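Local coordinates for CMP/dCMP-type deaminase domain-containing protein (Aspergillus oryzae RIB40, PDB 7DRY) that probably acts as a zinc-dependent deaminase of the cytidine deaminase fold, removing an amino group from a pyrimidine intermediate of riboflavin biosynthesis, at residues A6-E11 with Y40-D45; M54-N59 with L67-A72; H74-P77 with E83-P86; M99-K104 with Q148-A153; L163-L168 with E180-A185. One frame throughout, in Å; residues are numbered along the deposited sequence.

Contact 1. Residues A6-E11 with Y40-D45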
# COMPACT_ATOMS: atom_id res chain seq x y z
N ALA A 6 -2.48 8.43 -11.30
CA ALA A 6 -3.46 9.22 -10.56
C ALA A 6 -4.79 8.49 -10.46
O ALA A 6 -5.44 8.50 -9.41
CB ALA A 6 -3.63 10.59 -11.21
N LYS A 7 -5.22 7.85 -11.55
CA LYS A 7 -6.50 7.14 -11.52
C LYS A 7 -6.44 5.96 -10.56
O LYS A 7 -7.39 5.74 -9.78
CB LYS A 7 -6.91 6.68 -12.92
CG LYS A 7 -8.30 6.05 -12.96
CD LYS A 7 -8.60 5.39 -14.30
CE LYS A 7 -10.02 4.82 -14.32
NZ LYS A 7 -10.68 4.87 -12.98
N TYR A 8 -5.35 5.19 -10.58
CA TYR A 8 -5.21 4.11 -9.61
C TYR A 8 -5.25 4.64 -8.18
O TYR A 8 -5.86 4.02 -7.30
CB TYR A 8 -3.91 3.34 -9.84
CG TYR A 8 -4.02 2.27 -10.90
CD1 TYR A 8 -4.84 1.15 -10.71
CD2 TYR A 8 -3.32 2.36 -12.10
CE1 TYR A 8 -4.94 0.17 -11.66
CE2 TYR A 8 -3.42 1.38 -13.07
CZ TYR A 8 -4.23 0.28 -12.85
OH TYR A 8 -4.34 -0.71 -13.80
N LEU A 9 -4.61 5.78 -7.93
CA LEU A 9 -4.62 6.30 -6.57
C LEU A 9 -6.01 6.77 -6.15
O LEU A 9 -6.38 6.63 -4.99
CB LEU A 9 -3.57 7.39 -6.38
CG LEU A 9 -2.15 6.82 -6.32
CD1 LEU A 9 -1.16 7.96 -6.22
CD2 LEU A 9 -1.95 5.83 -5.16
N ARG A 10 -6.79 7.32 -7.09
CA ARG A 10 -8.17 7.67 -6.77
C ARG A 10 -8.98 6.42 -6.44
O ARG A 10 -9.82 6.44 -5.53
CB ARG A 10 -8.81 8.42 -7.94
CG ARG A 10 -8.27 9.83 -8.13
CD ARG A 10 -9.14 10.64 -9.09
NE ARG A 10 -9.09 10.11 -10.46
CZ ARG A 10 -8.22 10.50 -11.38
NH1 ARG A 10 -7.30 11.42 -11.09
NH2 ARG A 10 -8.25 9.96 -12.59
N GLU A 11 -8.73 5.33 -7.16
CA GLU A 11 -9.39 4.07 -6.85
C GLU A 11 -8.95 3.55 -5.49
O GLU A 11 -9.77 3.01 -4.73
CB GLU A 11 -9.10 3.05 -7.96
CG GLU A 11 -9.78 3.40 -9.29
CD GLU A 11 -9.28 2.58 -10.47
OE1 GLU A 11 -8.34 1.78 -10.29
OE2 GLU A 11 -9.84 2.74 -11.57
N TYR A 40 4.57 -0.19 -21.65
CA TYR A 40 3.33 -0.91 -21.43
C TYR A 40 2.12 -0.07 -21.83
O TYR A 40 2.17 1.15 -21.96
CB TYR A 40 3.17 -1.29 -19.96
CG TYR A 40 2.84 -0.11 -19.06
CD1 TYR A 40 3.84 0.73 -18.60
CD2 TYR A 40 1.53 0.17 -18.69
CE1 TYR A 40 3.56 1.81 -17.79
CE2 TYR A 40 1.23 1.25 -17.87
CZ TYR A 40 2.26 2.06 -17.43
OH TYR A 40 1.99 3.14 -16.62
N LYS A 41 1.00 -0.78 -22.02
CA LYS A 41 -0.30 -0.17 -22.26
C LYS A 41 -1.17 -0.46 -21.04
O LYS A 41 -1.22 -1.60 -20.56
CB LYS A 41 -0.96 -0.77 -23.51
CG LYS A 41 -0.42 -0.29 -24.87
CD LYS A 41 1.09 -0.50 -25.05
CE LYS A 41 1.60 0.07 -26.37
NZ LYS A 41 2.83 0.88 -26.12
N THR A 42 -1.86 0.58 -20.54
CA THR A 42 -2.66 0.43 -19.33
C THR A 42 -3.77 -0.60 -19.51
O THR A 42 -4.14 -1.29 -18.55
CB THR A 42 -3.24 1.78 -18.90
OG1 THR A 42 -2.19 2.75 -18.82
CG2 THR A 42 -3.92 1.68 -17.54
N GLU A 43 -4.28 -0.74 -20.73
CA GLU A 43 -5.30 -1.74 -21.00
C GLU A 43 -4.82 -3.16 -20.71
O GLU A 43 -5.64 -4.04 -20.47
CB GLU A 43 -5.79 -1.62 -22.45
CG GLU A 43 -4.67 -1.38 -23.45
CD GLU A 43 -4.46 0.09 -23.76
OE1 GLU A 43 -4.41 0.44 -24.96
OE2 GLU A 43 -4.35 0.90 -22.81
N ASP A 44 -3.50 -3.38 -20.71
CA ASP A 44 -2.95 -4.69 -20.41
C ASP A 44 -2.73 -4.92 -18.92
O ASP A 44 -2.35 -6.03 -18.53
CB ASP A 44 -1.62 -4.91 -21.15
CG ASP A 44 -1.80 -5.07 -22.65
OD1 ASP A 44 -2.89 -5.52 -23.07
OD2 ASP A 44 -0.86 -4.76 -23.40
N ASP A 45 -2.94 -3.91 -18.07
CA ASP A 45 -2.85 -4.12 -16.63
C ASP A 45 -3.89 -5.15 -16.20
O ASP A 45 -5.01 -5.18 -16.73
CB ASP A 45 -3.14 -2.82 -15.88
CG ASP A 45 -1.97 -1.85 -15.86
OD1 ASP A 45 -0.88 -2.14 -16.38
OD2 ASP A 45 -2.17 -0.74 -15.30

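Contact 2. Residues M54-N59 with L67-A72. With SO4 (sulfate ion), chain C.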
# COMPACT_ATOMS: atom_id res chain seq x y z
N MET A 54 -8.23 -2.17 7.98
CA MET A 54 -9.23 -2.77 8.85
C MET A 54 -10.33 -3.49 8.09
O MET A 54 -11.39 -3.77 8.64
CB MET A 54 -9.78 -1.79 9.89
CG MET A 54 -8.74 -1.49 10.96
SD MET A 54 -9.24 -0.20 12.10
CE MET A 54 -7.90 -0.25 13.29
N GLU A 55 -10.07 -3.82 6.82
CA GLU A 55 -10.94 -4.73 6.09
C GLU A 55 -10.99 -6.07 6.79
O GLU A 55 -12.06 -6.66 6.95
CB GLU A 55 -10.40 -4.88 4.67
CG GLU A 55 -11.22 -5.78 3.74
CD GLU A 55 -10.59 -5.88 2.37
OE1 GLU A 55 -9.40 -5.52 2.24
OE2 GLU A 55 -11.28 -6.30 1.42
N LEU A 56 -9.84 -6.57 7.22
CA LEU A 56 -9.77 -7.80 7.98
C LEU A 56 -9.73 -7.48 9.47
O LEU A 56 -9.19 -6.44 9.88
CB LEU A 56 -8.54 -8.60 7.56
CG LEU A 56 -8.52 -8.80 6.04
CD1 LEU A 56 -7.29 -9.55 5.59
CD2 LEU A 56 -9.80 -9.51 5.56
N ALA A 57 -10.30 -8.38 10.27
CA ALA A 57 -10.44 -8.16 11.71
C ALA A 57 -9.13 -7.75 12.36
O ALA A 57 -8.05 -8.20 11.96
CB ALA A 57 -10.94 -9.45 12.37
N GLY A 58 -9.22 -6.88 13.35
CA GLY A 58 -8.05 -6.43 14.07
C GLY A 58 -7.39 -5.24 13.43
O GLY A 58 -7.91 -4.59 12.52
N ASN A 59 -6.18 -4.94 13.91
CA ASN A 59 -5.46 -3.73 13.52
C ASN A 59 -4.65 -4.04 12.27
O ASN A 59 -3.45 -4.31 12.31
CB ASN A 59 -4.57 -3.27 14.68
CG ASN A 59 -3.85 -1.96 14.39
OD1 ASN A 59 -4.09 -1.30 13.38
ND2 ASN A 59 -2.97 -1.57 15.31
N LEU A 67 -2.55 -8.19 0.60
CA LEU A 67 -1.81 -9.44 0.48
C LEU A 67 -2.55 -10.59 1.15
O LEU A 67 -2.57 -11.71 0.63
CB LEU A 67 -0.42 -9.27 1.10
CG LEU A 67 0.50 -8.32 0.32
CD1 LEU A 67 1.76 -8.00 1.11
CD2 LEU A 67 0.87 -8.90 -1.03
N SER A 68 -3.17 -10.33 2.31
CA SER A 68 -3.86 -11.40 3.02
C SER A 68 -5.10 -11.85 2.27
O SER A 68 -5.44 -13.04 2.31
CB SER A 68 -4.24 -10.90 4.41
OG SER A 68 -3.08 -10.79 5.22
N ASN A 69 -5.79 -10.94 1.58
CA ASN A 69 -6.93 -11.34 0.76
C ASN A 69 -6.48 -12.33 -0.30
O ASN A 69 -7.13 -13.36 -0.53
CB ASN A 69 -7.53 -10.11 0.08
CG ASN A 69 -8.33 -9.24 1.03
OD1 ASN A 69 -8.79 -9.69 2.07
ND2 ASN A 69 -8.50 -7.99 0.65
N TYR A 70 -5.36 -12.04 -0.97
CA TYR A 70 -4.85 -12.94 -1.99
C TYR A 70 -4.46 -14.28 -1.38
O TYR A 70 -4.78 -15.34 -1.94
CB TYR A 70 -3.66 -12.29 -2.70
CG TYR A 70 -3.26 -13.01 -3.97
CD1 TYR A 70 -3.83 -12.68 -5.20
CD2 TYR A 70 -2.32 -14.03 -3.95
CE1 TYR A 70 -3.47 -13.33 -6.35
CE2 TYR A 70 -1.96 -14.69 -5.12
CZ TYR A 70 -2.54 -14.33 -6.31
OH TYR A 70 -2.17 -14.99 -7.47
N ALA A 71 -3.79 -14.26 -0.23
CA ALA A 71 -3.43 -15.49 0.46
C ALA A 71 -4.66 -16.34 0.79
O ALA A 71 -4.64 -17.56 0.59
CB ALA A 71 -2.64 -15.17 1.73
N ALA A 72 -5.73 -15.71 1.29
CA ALA A 72 -6.93 -16.47 1.63
C ALA A 72 -7.55 -17.11 0.40
O ALA A 72 -7.97 -18.28 0.44
CB ALA A 72 -7.95 -15.56 2.33
S SO4 C . -0.16 0.75 14.27
O1 SO4 C . -0.83 0.85 12.96
O2 SO4 C . -1.17 0.96 15.30
O3 SO4 C . 0.40 -0.58 14.42
O4 SO4 C . 0.87 1.77 14.27

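Contact 3. Residues H74-P77 with E83-P86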
# COMPACT_ATOMS: atom_id res chain seq x y z
N HIS A 74 -6.07 -18.08 -2.18
CA HIS A 74 -5.16 -19.12 -2.64
C HIS A 74 -4.80 -20.12 -1.55
O HIS A 74 -3.85 -20.89 -1.72
CB HIS A 74 -3.92 -18.47 -3.26
CG HIS A 74 -4.22 -17.80 -4.56
ND1 HIS A 74 -4.02 -18.42 -5.78
CD2 HIS A 74 -4.78 -16.60 -4.84
CE1 HIS A 74 -4.41 -17.61 -6.75
NE2 HIS A 74 -4.89 -16.50 -6.20
N SER A 75 -5.54 -20.14 -0.44
CA SER A 75 -5.42 -21.19 0.57
C SER A 75 -4.01 -21.32 1.15
O SER A 75 -3.53 -22.43 1.38
CB SER A 75 -5.94 -22.53 0.05
OG SER A 75 -6.34 -23.37 1.12
N VAL A 76 -3.36 -20.19 1.41
CA VAL A 76 -2.08 -20.23 2.13
C VAL A 76 -2.11 -19.22 3.27
O VAL A 76 -2.85 -18.22 3.20
CB VAL A 76 -0.87 -19.97 1.21
CG1 VAL A 76 -0.74 -21.06 0.15
CG2 VAL A 76 -0.94 -18.58 0.57
N PRO A 77 -1.33 -19.44 4.33
CA PRO A 77 -1.18 -18.40 5.36
C PRO A 77 -0.63 -17.13 4.75
O PRO A 77 0.10 -17.15 3.75
CB PRO A 77 -0.19 -19.02 6.35
CG PRO A 77 -0.17 -20.49 6.05
CD PRO A 77 -0.49 -20.62 4.59
N GLU A 83 4.53 -17.39 -2.02
CA GLU A 83 4.57 -18.63 -2.79
C GLU A 83 3.54 -18.65 -3.91
O GLU A 83 3.68 -19.44 -4.85
CB GLU A 83 4.28 -19.82 -1.89
CG GLU A 83 5.23 -20.01 -0.73
CD GLU A 83 4.84 -21.18 0.17
OE1 GLU A 83 3.84 -21.87 -0.13
OE2 GLU A 83 5.51 -21.38 1.20
N VAL A 84 2.52 -17.81 -3.83
CA VAL A 84 1.38 -17.88 -4.74
C VAL A 84 1.18 -16.63 -5.58
O VAL A 84 0.38 -16.66 -6.53
CB VAL A 84 0.06 -18.24 -4.01
CG1 VAL A 84 0.15 -19.65 -3.42
CG2 VAL A 84 -0.25 -17.21 -2.94
N LEU A 85 1.84 -15.51 -5.26
CA LEU A 85 1.68 -14.33 -6.09
C LEU A 85 2.22 -14.59 -7.49
O LEU A 85 3.17 -15.37 -7.67
CB LEU A 85 2.43 -13.15 -5.48
CG LEU A 85 1.74 -12.52 -4.27
CD1 LEU A 85 2.73 -11.60 -3.56
CD2 LEU A 85 0.47 -11.79 -4.68
N PRO A 86 1.64 -13.95 -8.51
CA PRO A 86 2.12 -14.16 -9.88
C PRO A 86 3.60 -13.82 -10.02
O PRO A 86 4.10 -12.88 -9.40
CB PRO A 86 1.26 -13.20 -10.71
CG PRO A 86 0.06 -12.95 -9.90
CD PRO A 86 0.49 -13.02 -8.46

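Contact 4. Residues M99-K104 with Q148-A153. With ZN (zinc ion), chain B.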
# COMPACT_ATOMS: atom_id res chain seq x y z
N MET A 99 -0.96 6.02 0.98
CA MET A 99 0.13 6.54 1.80
C MET A 99 1.35 5.64 1.72
O MET A 99 1.25 4.46 1.38
CB MET A 99 -0.33 6.67 3.26
CG MET A 99 -1.55 7.59 3.45
SD MET A 99 -1.95 7.91 5.16
CE MET A 99 -0.63 9.05 5.64
N GLU A 100 2.52 6.23 2.00
CA GLU A 100 3.78 5.50 1.99
C GLU A 100 3.67 4.25 2.87
O GLU A 100 3.17 4.34 4.00
CB GLU A 100 4.87 6.41 2.56
CG GLU A 100 6.22 5.74 2.74
CD GLU A 100 7.18 6.61 3.53
OE1 GLU A 100 6.78 7.72 3.94
OE2 GLU A 100 8.33 6.18 3.76
N PRO A 101 4.11 3.08 2.40
CA PRO A 101 4.08 1.89 3.26
C PRO A 101 4.93 2.06 4.51
O PRO A 101 6.05 2.58 4.45
CB PRO A 101 4.62 0.77 2.36
CG PRO A 101 5.25 1.47 1.19
CD PRO A 101 4.53 2.77 1.02
N CYS A 102 4.40 1.61 5.64
CA CYS A 102 5.09 1.82 6.90
C CYS A 102 6.29 0.90 7.05
O CYS A 102 6.31 -0.24 6.57
CB CYS A 102 4.13 1.64 8.09
SG CYS A 102 3.41 -0.03 8.31
N GLY A 103 7.31 1.42 7.74
CA GLY A 103 8.48 0.63 8.06
C GLY A 103 8.60 0.36 9.54
O GLY A 103 9.51 -0.36 9.98
N LYS A 104 7.69 0.94 10.31
CA LYS A 104 7.63 0.79 11.76
C LYS A 104 6.17 0.94 12.14
O LYS A 104 5.44 1.73 11.53
CB LYS A 104 8.47 1.87 12.45
CG LYS A 104 8.54 1.73 13.96
CD LYS A 104 9.84 2.31 14.51
CE LYS A 104 9.74 2.59 16.00
NZ LYS A 104 9.42 4.02 16.26
N GLN A 148 13.25 4.13 2.69
CA GLN A 148 14.64 3.72 2.81
C GLN A 148 14.78 2.20 2.74
O GLN A 148 15.69 1.69 2.07
CB GLN A 148 15.22 4.26 4.12
CG GLN A 148 15.10 5.76 4.27
CD GLN A 148 15.51 6.25 5.64
OE1 GLN A 148 15.98 5.47 6.48
NE2 GLN A 148 15.34 7.54 5.89
N MET A 149 13.89 1.47 3.41
CA MET A 149 13.97 0.01 3.39
C MET A 149 13.64 -0.55 2.01
O MET A 149 14.25 -1.54 1.58
CB MET A 149 13.04 -0.58 4.44
CG MET A 149 13.69 -0.77 5.78
SD MET A 149 12.49 -1.33 6.99
CE MET A 149 11.70 0.20 7.33
N LEU A 150 12.66 0.04 1.32
CA LEU A 150 12.36 -0.41 -0.04
C LEU A 150 13.58 -0.25 -0.94
O LEU A 150 13.97 -1.19 -1.65
CB LEU A 150 11.18 0.38 -0.60
CG LEU A 150 9.82 0.10 0.05
CD1 LEU A 150 8.80 1.10 -0.45
CD2 LEU A 150 9.36 -1.33 -0.23
N THR A 151 14.20 0.93 -0.91
CA THR A 151 15.39 1.16 -1.71
C THR A 151 16.48 0.15 -1.38
O THR A 151 17.09 -0.45 -2.28
CB THR A 151 15.90 2.59 -1.49
OG1 THR A 151 14.88 3.51 -1.89
CG2 THR A 151 17.17 2.84 -2.29
N ALA A 152 16.71 -0.09 -0.08
CA ALA A 152 17.74 -1.04 0.33
C ALA A 152 17.45 -2.44 -0.18
O ALA A 152 18.39 -3.22 -0.41
CB ALA A 152 17.86 -1.04 1.85
N ALA A 153 16.18 -2.78 -0.38
CA ALA A 153 15.79 -4.11 -0.84
C ALA A 153 15.64 -4.20 -2.35
O ALA A 153 15.22 -5.24 -2.85
CB ALA A 153 14.48 -4.53 -0.16
ZN ZN B . 1.53 -0.29 7.15
O HOH W 1 1.02 2.01 6.23

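Contact 5. Residues L163-L168 with E180-A185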
# COMPACT_ATOMS: atom_id res chain seq x y z
N LEU A 163 -2.84 14.50 -5.10
CA LEU A 163 -3.97 14.03 -4.30
C LEU A 163 -3.69 14.10 -2.80
O LEU A 163 -4.41 13.48 -2.01
CB LEU A 163 -4.36 12.60 -4.69
CG LEU A 163 -4.84 12.42 -6.13
CD1 LEU A 163 -4.67 10.97 -6.58
CD2 LEU A 163 -6.29 12.87 -6.24
N GLU A 164 -2.69 14.89 -2.38
CA GLU A 164 -2.20 14.79 -1.01
C GLU A 164 -3.28 15.14 0.01
O GLU A 164 -3.48 14.42 0.99
CB GLU A 164 -0.97 15.68 -0.81
CG GLU A 164 0.23 15.34 -1.69
CD GLU A 164 0.16 15.98 -3.06
OE1 GLU A 164 -0.83 16.68 -3.35
OE2 GLU A 164 1.11 15.79 -3.84
N ARG A 165 -3.97 16.26 -0.20
CA ARG A 165 -4.93 16.71 0.80
C ARG A 165 -6.06 15.70 0.97
O ARG A 165 -6.41 15.33 2.09
CB ARG A 165 -5.47 18.10 0.48
CG ARG A 165 -6.49 18.53 1.51
CD ARG A 165 -6.84 19.99 1.47
NE ARG A 165 -7.86 20.24 2.48
CZ ARG A 165 -8.64 21.31 2.53
NH1 ARG A 165 -8.50 22.28 1.63
NH2 ARG A 165 -9.54 21.42 3.50
N GLU A 166 -6.61 15.21 -0.15
CA GLU A 166 -7.72 14.26 -0.07
C GLU A 166 -7.28 12.95 0.56
O GLU A 166 -8.04 12.35 1.34
CB GLU A 166 -8.28 14.00 -1.47
CG GLU A 166 -9.05 15.18 -2.03
CD GLU A 166 -9.33 15.02 -3.50
OE1 GLU A 166 -10.36 14.40 -3.85
OE2 GLU A 166 -8.51 15.50 -4.31
N ILE A 167 -6.08 12.48 0.24
CA ILE A 167 -5.57 11.26 0.85
C ILE A 167 -5.49 11.40 2.36
O ILE A 167 -5.90 10.51 3.11
CB ILE A 167 -4.21 10.89 0.23
CG1 ILE A 167 -4.43 10.33 -1.17
CG2 ILE A 167 -3.46 9.89 1.12
CD1 ILE A 167 -3.14 10.18 -1.97
N LEU A 168 -5.00 12.55 2.84
CA LEU A 168 -4.86 12.76 4.28
C LEU A 168 -6.21 12.96 4.95
O LEU A 168 -6.45 12.42 6.03
CB LEU A 168 -3.95 13.97 4.54
CG LEU A 168 -2.49 13.74 4.17
CD1 LEU A 168 -1.73 15.05 4.11
CD2 LEU A 168 -1.84 12.78 5.16
N GLU A 180 -6.42 19.97 11.79
CA GLU A 180 -5.11 20.45 12.21
C GLU A 180 -4.02 19.46 11.83
O GLU A 180 -2.93 19.85 11.39
CB GLU A 180 -5.14 20.69 13.72
CG GLU A 180 -6.03 21.86 14.15
CD GLU A 180 -7.52 21.51 14.31
OE1 GLU A 180 -7.94 20.39 13.93
OE2 GLU A 180 -8.27 22.37 14.83
N GLU A 181 -4.31 18.16 11.94
CA GLU A 181 -3.35 17.12 11.59
C GLU A 181 -3.09 17.09 10.08
O GLU A 181 -1.95 16.87 9.65
CB GLU A 181 -3.87 15.77 12.09
CG GLU A 181 -3.01 14.58 11.75
CD GLU A 181 -3.46 13.31 12.46
OE1 GLU A 181 -2.78 12.27 12.31
OE2 GLU A 181 -4.49 13.35 13.17
N VAL A 182 -4.13 17.29 9.27
CA VAL A 182 -3.94 17.37 7.83
C VAL A 182 -3.02 18.54 7.47
O VAL A 182 -2.16 18.42 6.60
CB VAL A 182 -5.30 17.45 7.11
CG1 VAL A 182 -5.11 17.78 5.63
CG2 VAL A 182 -6.06 16.14 7.27
N LYS A 183 -3.18 19.68 8.15
CA LYS A 183 -2.26 20.79 7.95
C LYS A 183 -0.82 20.39 8.25
O LYS A 183 0.09 20.66 7.46
CB LYS A 183 -2.64 21.98 8.82
CG LYS A 183 -4.01 22.49 8.59
CD LYS A 183 -3.98 24.00 8.51
CE LYS A 183 -5.11 24.47 7.63
NZ LYS A 183 -6.41 24.06 8.22
N ALA A 184 -0.60 19.79 9.42
CA ALA A 184 0.76 19.41 9.81
C ALA A 184 1.39 18.53 8.74
O ALA A 184 2.57 18.71 8.39
CB ALA A 184 0.74 18.71 11.16
N ALA A 185 0.62 17.59 8.19
CA ALA A 185 1.17 16.71 7.18
C ALA A 185 1.42 17.45 5.87
O ALA A 185 2.47 17.27 5.24
CB ALA A 185 0.26 15.50 6.98

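Contact 1. Residues A6-E11 with Y40-D45
Tyr8, on helix 5-16, reaches across to Asp45 at the end of the loop that leads into strand 46-52. Its CB leaves the helix in the direction of the loop, and with CG anti to the carbonyl carbon (chi1 -84°) the ring spans most of the gap between backbones whose nearest CA atoms, those of Tyr8 and Thr42, are 10.7 Å apart. The ring also stacks with Tyr96 and touches the side chain of Arg35. Further out, CE2 lies 3.3 Å from Asp45 OD2, which sits at the ring edge near its plane. The tip completes the contact: Tyr8 OH donates a short hydrogen bond of 2.6 Å to Asp45 OD2. The carboxylate receives it on the anti lone pair, its plane turned 38° from that of the ring. Thr42 CG2 is a looser neighbour, 4.5 Å from Tyr8 OH. Tyrosine suits the place because it pairs a long apolar ring for the buried side with a donor at its end. As Asp45 OD2 also forms a salt bridge with Arg35, one carboxylate oxygen receives both a phenol and a guanidinium, which would be expected to stabilise its negative charge.

Contact 2. Residues M54-N59 with L67-A72
Glu55 and Asn69 approach from opposite directions, the amide over the carboxylate, joining the loop before helix 62-73 to its second turn. Asn69 ND2 donates to Glu55 OE1 at 3.1 Å (N-H...O angle 154°), and more weakly to OE2 at 3.3 Å. The donor lies 48° out of the carboxylate plane, and the two flat groups stand nearly perpendicular at 84°. Glu55 gets there fully extended, CG anti to the backbone N. Both are also tied to strand 46-52 and its end, Asn69 ND2 to Thr50 O and Glu55 OE1 to Tyr52 N. Leu56 crosses Asn69 obliquely. In one of its two conformers CD1 makes an apolar contact with Ser68 CB (3.5 Å), and CD2 lies in van der Waals contact with the amide oxygen Asn69 OD1 (3.6 Å). Serine suits this spot, its OG turning back to Gln64 O and presenting CB to the leucine. At the loop's far end Asn59 ND2 gives a nearly straight bond of 3.1 Å to a sulfate ion also held by His61 NE2. The loop runs into the His-Ala-Glu motif, with zinc ligand His61 just ahead of helix 62-73 and Glu63 in its first turn, as in cytidine deaminase-type enzymes.

Contact 3. Residues H74-P77 with E83-P86
His74 and Val76 close over Val84 where a Schellman motif ends helix 62-73. In that motif Ser75, with its positive phi, is the C-prime residue: Ser75 N bonds to Ala72 O and Val76 N to Ala71 O, so the chain turns sharply off the helix and places the side chains of His74 and Val76 toward the same partner. Val84 belongs to a later part of the same long connection to strand 91-97, and its side chain faces them. The two valines meet tip to tip, each offering both methyls. Val76 CG2 touches Val84 CG2 at 3.8 Å, and Val76 CG1 meets Val84 CG1 at 3.9 Å. Their first torsions match, -63° and -64°, and in both residues CG1 is anti to the carbonyl carbon while CG2 takes the crowded position between the backbone N and that carbon. Beta-branched residues suit such a meeting, since two methyls project directly from a stiff CB.

His74 takes part with its methylene rather than its ring nitrogens, and its ring stacks on that of Tyr70, one turn back in the helix. Tyr70 OH in turn is hydrogen-bonded to Val84 O, so the aromatic pair and the valine are joined by a polar link beside the apolar one. At the surface no hydrogen bond joins the two segments. Besides meeting Val76, Val84 CG2 lies 3.9 Å from His74 CB.

Contact 4. Residues M99-K104 with Q148-A153
Gly103 and Met149 mark the closest backbone approach, their CA atoms 7.2 Å apart. The chain turns a corner at Met99 after strand 91-97, runs extended through Cys102 and bends at Gly103, while residues 148-152 form the last turn or so of helix 145-152. The loop passes beside the helix without any hydrogen bond between the two segments.

Two apolar side chains of the helix make the contact. Met149 runs out from the helix and bends at its thioether (chi3 -79°), which brings its terminal methyl over the loop backbone: CE is 3.3 Å from Gly103 CA and 3.5 Å from Gly103 O. Glycine suits the place, because its bare alpha carbon lets the methyl come this near, and the packing is tight. Next to it the Leu150 side chain crosses Pro101 at about a right angle, with CD1 3.9 Å from Pro101 CG. The compact, rigid proline ring offers its CG methylene to the leucine, and Val113 and Ile130 extend this buried layer.

Between the two contact residues Cys102 points the other way. Its SG binds the zinc ion at 2.2 Å, a water sits at the longer distance of 2.5 Å, and His61 ND1 and Cys112 SG complete the site. Pro101-Cys102 begins the family's Pro-Cys...Cys zinc motif, whose second cysteine here is Cys112, ten residues on. Chemically the loop is divided between two surroundings: Pro101 and Gly103 face hydrocarbon from the helix, whereas the sulfur between them, probably a thiolate, is directed to the metal.

Contact 5. Residues L163-L168 with E180-A185
Leu168 and Val182 bring two helices together, their CA atoms only 5.9 Å apart although the short axes approach no closer than 10.0 Å and run at 138° to each other. The arrangement is a helical hairpin at the C-terminal end of the chain: helix 164-171 turns through a connecting loop into helix 178-187, which packs back obliquely against it. Leu168 CB lies equally near both methyls of Val182, CG1 and CG2 each at 4.1 Å, and Val182 CG2 also comes within 3.9 Å of Leu168 O, so the valine packs on the helix backbone as well as on CB. Farther out, the leucine fork spreads over Ala185, one turn on from Val182; alanine suits this position because its single methyl lets the branched end come close. Leu186 also touches Leu168 and widens the apolar patch. Toward the outside, the aliphatic stem of Arg165 skirts Val182, its CG 4.4 Å from Val182 CG1. The guanidinium is salt-bridged through NE to Glu169 within its own helix, and NH2 remains 6.2 Å from Lys183 NZ, a like charge. The shortest contact of the pair is Leu168 CD1 to Ala185 CB, at 3.5 Å.

Contacts 2 and 3 lie at the surface, whereas 1, 4 and 5 are partly buried, with contact 4 nearest the centre of the chain. Helix 62-73 serves contact 2 through its polar outer side and leads directly into contact 3 at its end, so these two adjoin. Contact 1 meets contact 5 where Leu9 and Leu163 pack together, and contact 5 meets contact 4 through Met99 against Ile167 and Leu168. Contacts 3 and 5 sit on opposite sides of the chain's centre. Chemistry divides them differently: contacts 1 and 2 use carboxylate hydrogen bonds, while 3, 4 and 5 rest on hydrocarbon packing, and contact 4 alone holds a zinc ligand.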